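5-formaminoimidazole-4-carboxamide-1-(beta)-D-ribofuranosyl 5'-monophosphate synthetase (Methanocaldococcus jannaschii, PDB 2R7L) catalyses the ATP- and formate-dependent, folate-free formylation of the purine precursor AICAR to FAICAR. Local coordinates at residues 165-170 with 176-181; 234-237 with 243-246. One frame throughout, in Å; residues are numbered along the deposited sequence.

Contact 1: 165-170 with 176-181; sequences GYFIAS and YKKAED. With ATP (adenosine-5'-triphosphate), chain E.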
ATOM      1  N   GLY A 165     -20.895   6.313 -40.977  1.00 68.73           N
ATOM      2  CA  GLY A 165     -21.838   6.320 -42.090  1.00 68.98           C
ATOM      3  C   GLY A 165     -23.067   5.485 -41.771  1.00 68.18           C
ATOM      4  O   GLY A 165     -23.868   5.176 -42.653  1.00 73.44           O
ATOM      5  N   TYR A 166     -23.210   5.129 -40.497  1.00 59.62           N
ATOM      6  CA  TYR A 166     -24.296   4.279 -40.017  1.00 50.45           C
ATOM      7  C   TYR A 166     -25.661   4.962 -40.101  1.00 43.99           C
ATOM      8  O   TYR A 166     -25.756   6.191 -40.134  1.00 37.42           O
ATOM      9  CB  TYR A 166     -24.028   3.869 -38.562  1.00 56.40           C
ATOM     10  CG  TYR A 166     -22.860   2.919 -38.365  1.00 56.03           C
ATOM     11  CD1 TYR A 166     -21.788   2.900 -39.255  1.00 62.16           C
ATOM     12  CD2 TYR A 166     -22.819   2.058 -37.276  1.00 57.72           C
ATOM     13  CE1 TYR A 166     -20.719   2.035 -39.077  1.00 61.75           C
ATOM     14  CE2 TYR A 166     -21.752   1.190 -37.085  1.00 57.67           C
ATOM     15  CZ  TYR A 166     -20.704   1.183 -37.988  1.00 59.98           C
ATOM     16  OH  TYR A 166     -19.641   0.324 -37.809  1.00 53.98           O
ATOM     17  N   PHE A 167     -26.720   4.159 -40.145  1.00 36.43           N
ATOM     18  CA  PHE A 167     -28.075   4.691 -39.987  1.00 32.05           C
ATOM     19  C   PHE A 167     -29.059   3.640 -39.505  1.00 31.05           C
ATOM     20  O   PHE A 167     -28.787   2.435 -39.566  1.00 33.35           O
ATOM     21  CB  PHE A 167     -28.580   5.425 -41.252  1.00 38.96           C
ATOM     22  CG  PHE A 167     -28.834   4.526 -42.441  1.00 40.23           C
ATOM     23  CD1 PHE A 167     -27.935   4.488 -43.500  1.00 40.06           C
ATOM     24  CD2 PHE A 167     -29.988   3.748 -42.516  1.00 37.57           C
ATOM     25  CE1 PHE A 167     -28.173   3.677 -44.601  1.00 42.32           C
ATOM     26  CE2 PHE A 167     -30.231   2.932 -43.613  1.00 38.32           C
ATOM     27  CZ  PHE A 167     -29.321   2.895 -44.656  1.00 37.25           C
ATOM     28  N   ILE A 168     -30.192   4.116 -39.003  1.00 32.41           N
ATOM     29  CA  ILE A 168     -31.253   3.260 -38.482  1.00 34.37           C
ATOM     30  C   ILE A 168     -32.439   3.273 -39.446  1.00 36.38           C
ATOM     31  O   ILE A 168     -32.798   4.324 -39.982  1.00 29.23           O
ATOM     32  CB  ILE A 168     -31.739   3.769 -37.105  1.00 33.36           C
ATOM     33  CG1 ILE A 168     -30.581   3.770 -36.100  1.00 37.77           C
ATOM     34  CG2 ILE A 168     -32.931   2.942 -36.603  1.00 27.97           C
ATOM     35  CD1 ILE A 168     -30.862   4.550 -34.841  1.00 41.89           C
ATOM     36  N   ALA A 169     -33.043   2.110 -39.663  1.00 36.77           N
ATOM     37  CA  ALA A 169     -34.197   2.013 -40.543  1.00 37.32           C
ATOM     38  C   ALA A 169     -35.257   1.119 -39.931  1.00 34.84           C
ATOM     39  O   ALA A 169     -34.937   0.152 -39.244  1.00 36.68           O
ATOM     40  CB  ALA A 169     -33.778   1.489 -41.915  1.00 41.05           C
ATOM     41  N   SER A 170     -36.524   1.439 -40.175  1.00 38.50           N
ATOM     42  CA  SER A 170     -37.618   0.592 -39.704  1.00 44.36           C
ATOM     43  C   SER A 170     -38.455  -0.007 -40.842  1.00 42.69           C
ATOM     44  O   SER A 170     -39.438  -0.708 -40.593  1.00 41.19           O
ATOM     45  CB  SER A 170     -38.507   1.339 -38.705  1.00 50.84           C
ATOM     46  OG  SER A 170     -37.876   1.439 -37.433  1.00 57.01           O
ATOM     47  N   TYR A 176     -33.911   3.083 -48.150  1.00 45.99           N
ATOM     48  CA  TYR A 176     -33.499   3.783 -49.373  1.00 41.39           C
ATOM     49  C   TYR A 176     -33.560   5.297 -49.229  1.00 39.35           C
ATOM     50  O   TYR A 176     -32.724   6.018 -49.778  1.00 44.21           O
ATOM     51  CB  TYR A 176     -34.316   3.324 -50.587  1.00 43.32           C
ATOM     52  CG  TYR A 176     -34.115   1.870 -50.941  1.00 34.57           C
ATOM     53  CD1 TYR A 176     -32.898   1.416 -51.422  1.00 34.25           C
ATOM     54  CD2 TYR A 176     -35.142   0.955 -50.792  1.00 34.91           C
ATOM     55  CE1 TYR A 176     -32.707   0.087 -51.743  1.00 33.61           C
ATOM     56  CE2 TYR A 176     -34.960  -0.378 -51.112  1.00 40.17           C
ATOM     57  CZ  TYR A 176     -33.738  -0.805 -51.587  1.00 39.43           C
ATOM     58  OH  TYR A 176     -33.554  -2.136 -51.917  1.00 41.35           O
ATOM     59  N   LYS A 177     -34.546   5.780 -48.485  1.00 43.85           N
ATOM     60  CA  LYS A 177     -34.644   7.206 -48.208  1.00 52.04           C
ATOM     61  C   LYS A 177     -33.343   7.679 -47.558  1.00 54.40           C
ATOM     62  O   LYS A 177     -32.763   8.686 -47.965  1.00 53.66           O
ATOM     63  CB  LYS A 177     -35.848   7.488 -47.300  1.00 58.60           C
ATOM     64  CG  LYS A 177     -36.344   8.932 -47.311  1.00 68.78           C
ATOM     65  CD  LYS A 177     -35.513   9.829 -46.402  1.00 76.42           C
ATOM     66  CE  LYS A 177     -36.035  11.261 -46.398  1.00 80.26           C
ATOM     67  NZ  LYS A 177     -35.134  12.174 -45.635  1.00 82.03           N
ATOM     68  N   LYS A 178     -32.877   6.925 -46.564  1.00 51.29           N
ATOM     69  CA  LYS A 178     -31.664   7.285 -45.829  1.00 51.34           C
ATOM     70  C   LYS A 178     -30.375   7.036 -46.604  1.00 50.32           C
ATOM     71  O   LYS A 178     -29.465   7.866 -46.586  1.00 50.79           O
ATOM     72  CB  LYS A 178     -31.621   6.583 -44.472  1.00 44.43           C
ATOM     73  CG  LYS A 178     -32.315   7.381 -43.391  1.00 48.42           C
ATOM     74  CD  LYS A 178     -32.592   6.553 -42.165  1.00 41.69           C
ATOM     75  CE  LYS A 178     -33.265   7.407 -41.111  1.00 43.74           C
ATOM     76  NZ  LYS A 178     -33.333   6.703 -39.810  1.00 37.98           N
ATOM     77  N   ALA A 179     -30.296   5.892 -47.274  1.00 47.29           N
ATOM     78  CA  ALA A 179     -29.149   5.609 -48.126  1.00 49.59           C
ATOM     79  C   ALA A 179     -28.945   6.753 -49.115  1.00 51.37           C
ATOM     80  O   ALA A 179     -27.843   7.284 -49.235  1.00 53.21           O
ATOM     81  CB  ALA A 179     -29.339   4.296 -48.857  1.00 47.85           C
ATOM     82  N   GLU A 180     -30.022   7.133 -49.803  1.00 59.08           N
ATOM     83  CA  GLU A 180     -30.015   8.265 -50.735  1.00 65.26           C
ATOM     84  C   GLU A 180     -29.603   9.575 -50.078  1.00 66.33           C
ATOM     85  O   GLU A 180     -28.785  10.319 -50.619  1.00 68.00           O
ATOM     86  CB  GLU A 180     -31.393   8.445 -51.376  1.00 69.02           C
ATOM     87  CG  GLU A 180     -31.513   7.855 -52.763  1.00 79.09           C
ATOM     88  CD  GLU A 180     -30.635   8.567 -53.778  1.00 84.40           C
ATOM     89  OE1 GLU A 180     -30.623   9.818 -53.783  1.00 86.11           O
ATOM     90  OE2 GLU A 180     -29.961   7.876 -54.575  1.00 87.09           O
ATOM     91  N   ASP A 181     -30.191   9.865 -48.922  1.00 69.53           N
ATOM     92  CA  ASP A 181     -29.847  11.064 -48.177  1.00 70.89           C
ATOM     93  C   ASP A 181     -28.337  11.143 -47.963  1.00 69.13           C
ATOM     94  O   ASP A 181     -27.717  12.168 -48.238  1.00 69.74           O
ATOM     95  CB  ASP A 181     -30.579  11.086 -46.835  1.00 77.39           C
ATOM     96  CG  ASP A 181     -30.266  12.327 -46.019  1.00 85.41           C
ATOM     97  OD1 ASP A 181     -30.028  13.396 -46.623  1.00 88.73           O
ATOM     98  OD2 ASP A 181     -30.262  12.232 -44.773  1.00 86.63           O
TER
HETATM   99  PG  ATP E 400     -15.657   0.487 -32.162  1.00 56.33           P
HETATM  100  O1G ATP E 400     -14.266  -0.086 -32.316  1.00 53.25           O
HETATM  101  O2G ATP E 400     -16.424  -0.050 -30.969  1.00 46.99           O
HETATM  102  O3G ATP E 400     -15.709   1.990 -32.302  1.00 56.65           O
HETATM  103  PB  ATP E 400     -16.922  -1.596 -33.641  1.00 47.22           P
HETATM  104  O1B ATP E 400     -16.292  -2.438 -32.559  1.00 49.54           O
HETATM  105  O2B ATP E 400     -16.704  -1.995 -35.084  1.00 50.83           O
HETATM  106  O3B ATP E 400     -16.452  -0.057 -33.470  1.00 49.13           O
HETATM  107  PA  ATP E 400     -19.680  -1.268 -34.398  1.00 40.04           P
HETATM  108  O1A ATP E 400     -20.298  -2.579 -34.808  1.00 36.87           O
HETATM  109  O2A ATP E 400     -19.185  -0.269 -35.408  1.00 40.82           O
HETATM  110  O3A ATP E 400     -18.507  -1.579 -33.321  1.00 46.35           O
HETATM  111  O5' ATP E 400     -20.753  -0.525 -33.471  1.00 38.31           O
HETATM  112  C5' ATP E 400     -20.630   0.869 -33.239  1.00 38.81           C
HETATM  113  C4' ATP E 400     -21.767   1.288 -32.322  1.00 39.60           C
HETATM  114  O4' ATP E 400     -23.025   1.146 -32.990  1.00 36.02           O
HETATM  115  C3' ATP E 400     -21.870   0.420 -31.081  1.00 39.04           C
HETATM  116  O3' ATP E 400     -21.022   0.886 -30.027  1.00 46.13           O
HETATM  117  C2' ATP E 400     -23.340   0.520 -30.726  1.00 39.09           C
HETATM  118  O2' ATP E 400     -23.583   1.684 -29.937  1.00 36.32           O
HETATM  119  C1' ATP E 400     -24.028   0.694 -32.075  1.00 31.08           C
HETATM  120  N9  ATP E 400     -24.488  -0.635 -32.518  1.00 32.87           N
HETATM  121  C8  ATP E 400     -23.740  -1.519 -33.206  1.00 29.06           C
HETATM  122  N7  ATP E 400     -24.439  -2.654 -33.454  1.00 31.25           N
HETATM  123  C5  ATP E 400     -25.669  -2.495 -32.931  1.00 31.49           C
HETATM  124  C6  ATP E 400     -26.903  -3.308 -32.855  1.00 30.22           C
HETATM  125  N6  ATP E 400     -26.963  -4.549 -33.395  1.00 30.68           N
HETATM  126  N1  ATP E 400     -27.958  -2.771 -32.210  1.00 33.53           N
HETATM  127  C2  ATP E 400     -27.908  -1.537 -31.661  1.00 30.45           C
HETATM  128  N3  ATP E 400     -26.825  -0.744 -31.703  1.00 28.55           N
HETATM  129  C4  ATP E 400     -25.692  -1.165 -32.302  1.00 29.35           C
HETATM  130  O   HOH W   1     -30.508   7.010 -38.843  1.00 43.19           O
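The ATP-grasp nucleotide site is bordered here by strand 167-169, an outer strand of a four-stranded antiparallel sheet, and F167 and I168 of that strand meet K178 and A179 of helix 172-184. Strand and helix run nearly antiparallel, at 158°, with axes 8.9 Å apart. F167 points toward the helix and presents one ring face to the aliphatic start of K178: CB lies 3.9 Å from the ring centroid and close to the ring normal, a CH-pi contact. CG of F167 sits between its backbone N and carbonyl carbon (chi1 69°), which turns the ring face to K178 CB, and its CZ comes 4.4 Å from CB of A179. F175 adds an edge-to-face ring contact. With an alanine here, K178 CB and A179 would probably lose the surface they rest on, opening a gap between sheet and helix. Beyond CG the K178 chain is extended and runs across the strand to the carbonyl of I168. Its NZ donates to I168 O, although the modelled 2.4 Å is very short and the exact length is doubtful. A water accepts from both I168 N, at 2.9 Å, and K178 NZ, at 3.0 Å, so NZ meets I168 O directly and I168 N through the water. The same NZ forms a salt bridge to D243 of the second subunit. Just before the strand, Y166 turns to the nucleotide: O2A of ATP lies at the ring edge, near its plane, and accepts a 2.5 Å hydrogen bond from Y166 OH.

Contact 2: 234-237 with 243-246; sequences DGLV and DQLE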
ATOM      1  N   ASP A 234     -24.256  10.132 -28.816  1.00 23.62           N
ATOM      2  CA  ASP A 234     -24.475  10.434 -27.394  1.00 24.00           C
ATOM      3  C   ASP A 234     -24.694  11.932 -27.147  1.00 23.08           C
ATOM      4  O   ASP A 234     -25.277  12.326 -26.134  1.00 32.56           O
ATOM      5  CB  ASP A 234     -23.356   9.849 -26.528  1.00 28.43           C
ATOM      6  CG  ASP A 234     -23.437   8.338 -26.440  1.00 32.63           C
ATOM      7  OD1 ASP A 234     -24.556   7.826 -26.200  1.00 34.19           O
ATOM      8  OD2 ASP A 234     -22.400   7.661 -26.629  1.00 29.21           O
ATOM      9  N   GLY A 235     -24.252  12.763 -28.084  1.00 23.58           N
ATOM     10  CA  GLY A 235     -24.627  14.191 -28.069  1.00 23.64           C
ATOM     11  C   GLY A 235     -26.020  14.445 -28.640  1.00 32.73           C
ATOM     12  O   GLY A 235     -26.784  15.261 -28.110  1.00 31.67           O
ATOM     13  N   LEU A 236     -26.350  13.729 -29.718  1.00 23.69           N
ATOM     14  CA  LEU A 236     -27.641  13.861 -30.400  1.00 29.72           C
ATOM     15  C   LEU A 236     -28.823  13.567 -29.478  1.00 26.82           C
ATOM     16  O   LEU A 236     -29.753  14.364 -29.363  1.00 29.99           O
ATOM     17  CB  LEU A 236     -27.695  12.919 -31.613  1.00 29.06           C
ATOM     18  CG  LEU A 236     -28.967  12.944 -32.470  1.00 37.24           C
ATOM     19  CD1 LEU A 236     -29.311  14.373 -32.841  1.00 43.97           C
ATOM     20  CD2 LEU A 236     -28.791  12.104 -33.729  1.00 33.95           C
ATOM     21  N   VAL A 237     -28.775  12.413 -28.829  1.00 26.09           N
ATOM     22  CA  VAL A 237     -29.856  11.952 -27.975  1.00 21.29           C
ATOM     23  C   VAL A 237     -29.919  12.716 -26.670  1.00 24.16           C
ATOM     24  O   VAL A 237     -30.801  12.473 -25.845  1.00 29.81           O
ATOM     25  CB  VAL A 237     -29.738  10.458 -27.687  1.00 28.63           C
ATOM     26  CG1 VAL A 237     -29.868   9.662 -28.991  1.00 25.22           C
ATOM     27  CG2 VAL A 237     -28.410  10.165 -27.003  1.00 26.88           C
ATOM     28  N   ASP A 243     -36.639  19.511 -30.066  1.00 34.31           N
ATOM     29  CA  ASP A 243     -35.560  20.158 -30.805  1.00 31.36           C
ATOM     30  C   ASP A 243     -34.901  19.241 -31.839  1.00 27.75           C
ATOM     31  O   ASP A 243     -34.490  19.702 -32.899  1.00 36.30           O
ATOM     32  CB  ASP A 243     -34.545  20.737 -29.831  1.00 36.54           C
ATOM     33  CG  ASP A 243     -35.165  21.762 -28.919  1.00 41.05           C
ATOM     34  OD1 ASP A 243     -35.627  22.798 -29.444  1.00 43.29           O
ATOM     35  OD2 ASP A 243     -35.215  21.529 -27.692  1.00 38.00           O
ATOM     36  N   GLN A 244     -34.805  17.945 -31.542  1.00 27.91           N
ATOM     37  CA  GLN A 244     -34.260  17.003 -32.519  1.00 32.58           C
ATOM     38  C   GLN A 244     -35.085  17.022 -33.804  1.00 34.41           C
ATOM     39  O   GLN A 244     -34.535  17.040 -34.902  1.00 40.50           O
ATOM     40  CB  GLN A 244     -34.229  15.579 -31.962  1.00 31.66           C
ATOM     41  CG  GLN A 244     -33.052  15.264 -31.055  1.00 28.40           C
ATOM     42  CD  GLN A 244     -33.029  13.811 -30.659  1.00 30.01           C
ATOM     43  OE1 GLN A 244     -33.017  12.921 -31.515  1.00 32.98           O
ATOM     44  NE2 GLN A 244     -33.041  13.553 -29.357  1.00 30.41           N
ATOM     45  N   LEU A 245     -36.409  17.010 -33.655  1.00 41.22           N
ATOM     46  CA  LEU A 245     -37.324  17.027 -34.798  1.00 45.02           C
ATOM     47  C   LEU A 245     -37.164  18.265 -35.676  1.00 44.62           C
ATOM     48  O   LEU A 245     -37.458  18.225 -36.868  1.00 51.66           O
ATOM     49  CB  LEU A 245     -38.778  16.906 -34.335  1.00 42.68           C
ATOM     50  CG  LEU A 245     -39.116  15.655 -33.525  1.00 41.78           C
ATOM     51  CD1 LEU A 245     -40.608  15.590 -33.274  1.00 44.56           C
ATOM     52  CD2 LEU A 245     -38.620  14.392 -34.222  1.00 39.54           C
ATOM     53  N   GLU A 246     -36.700  19.360 -35.086  1.00 44.45           N
ATOM     54  CA  GLU A 246     -36.475  20.592 -35.833  1.00 43.48           C
ATOM     55  C   GLU A 246     -35.117  20.632 -36.516  1.00 46.92           C
ATOM     56  O   GLU A 246     -34.803  21.596 -37.211  1.00 50.38           O
ATOM     57  CB  GLU A 246     -36.594  21.798 -34.912  1.00 46.14           C
ATOM     58  CG  GLU A 246     -38.009  22.109 -34.493  1.00 56.38           C
ATOM     59  CD  GLU A 246     -38.060  23.205 -33.459  1.00 63.09           C
ATOM     60  OE1 GLU A 246     -37.404  23.057 -32.403  1.00 66.50           O
ATOM     61  OE2 GLU A 246     -38.756  24.213 -33.698  1.00 65.14           O
TER
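The backbones of L236, near the end of helix 233-236, and Q244, in helix 241-245, approach to 7.6 Å between their CA atoms, after the chain has turned back through seven intervening residues. Q244 spans most of that separation. Its CB points toward L236, and CG stands anti to its own carbonyl carbon (chi1 -81°); with the chain extended beyond CG (chi2 -175°), the amide is delivered to the final turn of the other helix. There it packs against the peptide as well as the side chain: CD of Q244 comes 3.6 Å from O of L236, and CG follows at 3.8 Å. NE2 of Q244 is 3.4 Å from that same oxygen, but the angle is poor and the pair is no hydrogen bond; NE2 donates instead to O of I239, in the connecting turn. NE2 also lies 3.8 Å from CA of V237, just past the helix. On the other branch, OE1 of Q244 faces leucine carbons, with L236 CG and CD1 each at 4.2 Å. Its hydrogen bond comes from A241 N of the second subunit, while P240 of that subunit packs on both L236 and Q244. L245 packs on its counterparts in both the second and third subunits, consistent with a place near the threefold axis of a trimer in this dimer of trimers. The chemistry is thus that of a buried amide whose two ends have separate tasks: NE2 ties down the turn within the chain, OE1 receives a bond from a neighbouring chain, and contact with L236 and V237 is by packing alone. Each polar end has a hydrogen-bond partner, so the amide is probably fixed against flipping.

Following the chain, contact 1 closes first, bringing helix 172-184 back over strand 167-169. The chain then adds strand 197-200 to the same sheet and runs through strands 205-214 and 219-230 of the five-stranded sheet before contact 2 folds helix 241-245 against helix 233-236; strand 253-263 follows. Five residues lie between 165-170 and 176-181, and likewise between 234-237 and 243-246. The two closures are in series, neither nesting nor crossing. Within one chain the centres of contact 1 and contact 2 are about 17 Å apart, and they do not touch. They are joined between chains: each chain's 176-181 meets the 243-246 of a neighbour, coupling the small sheet's covering helix to the trimer interface.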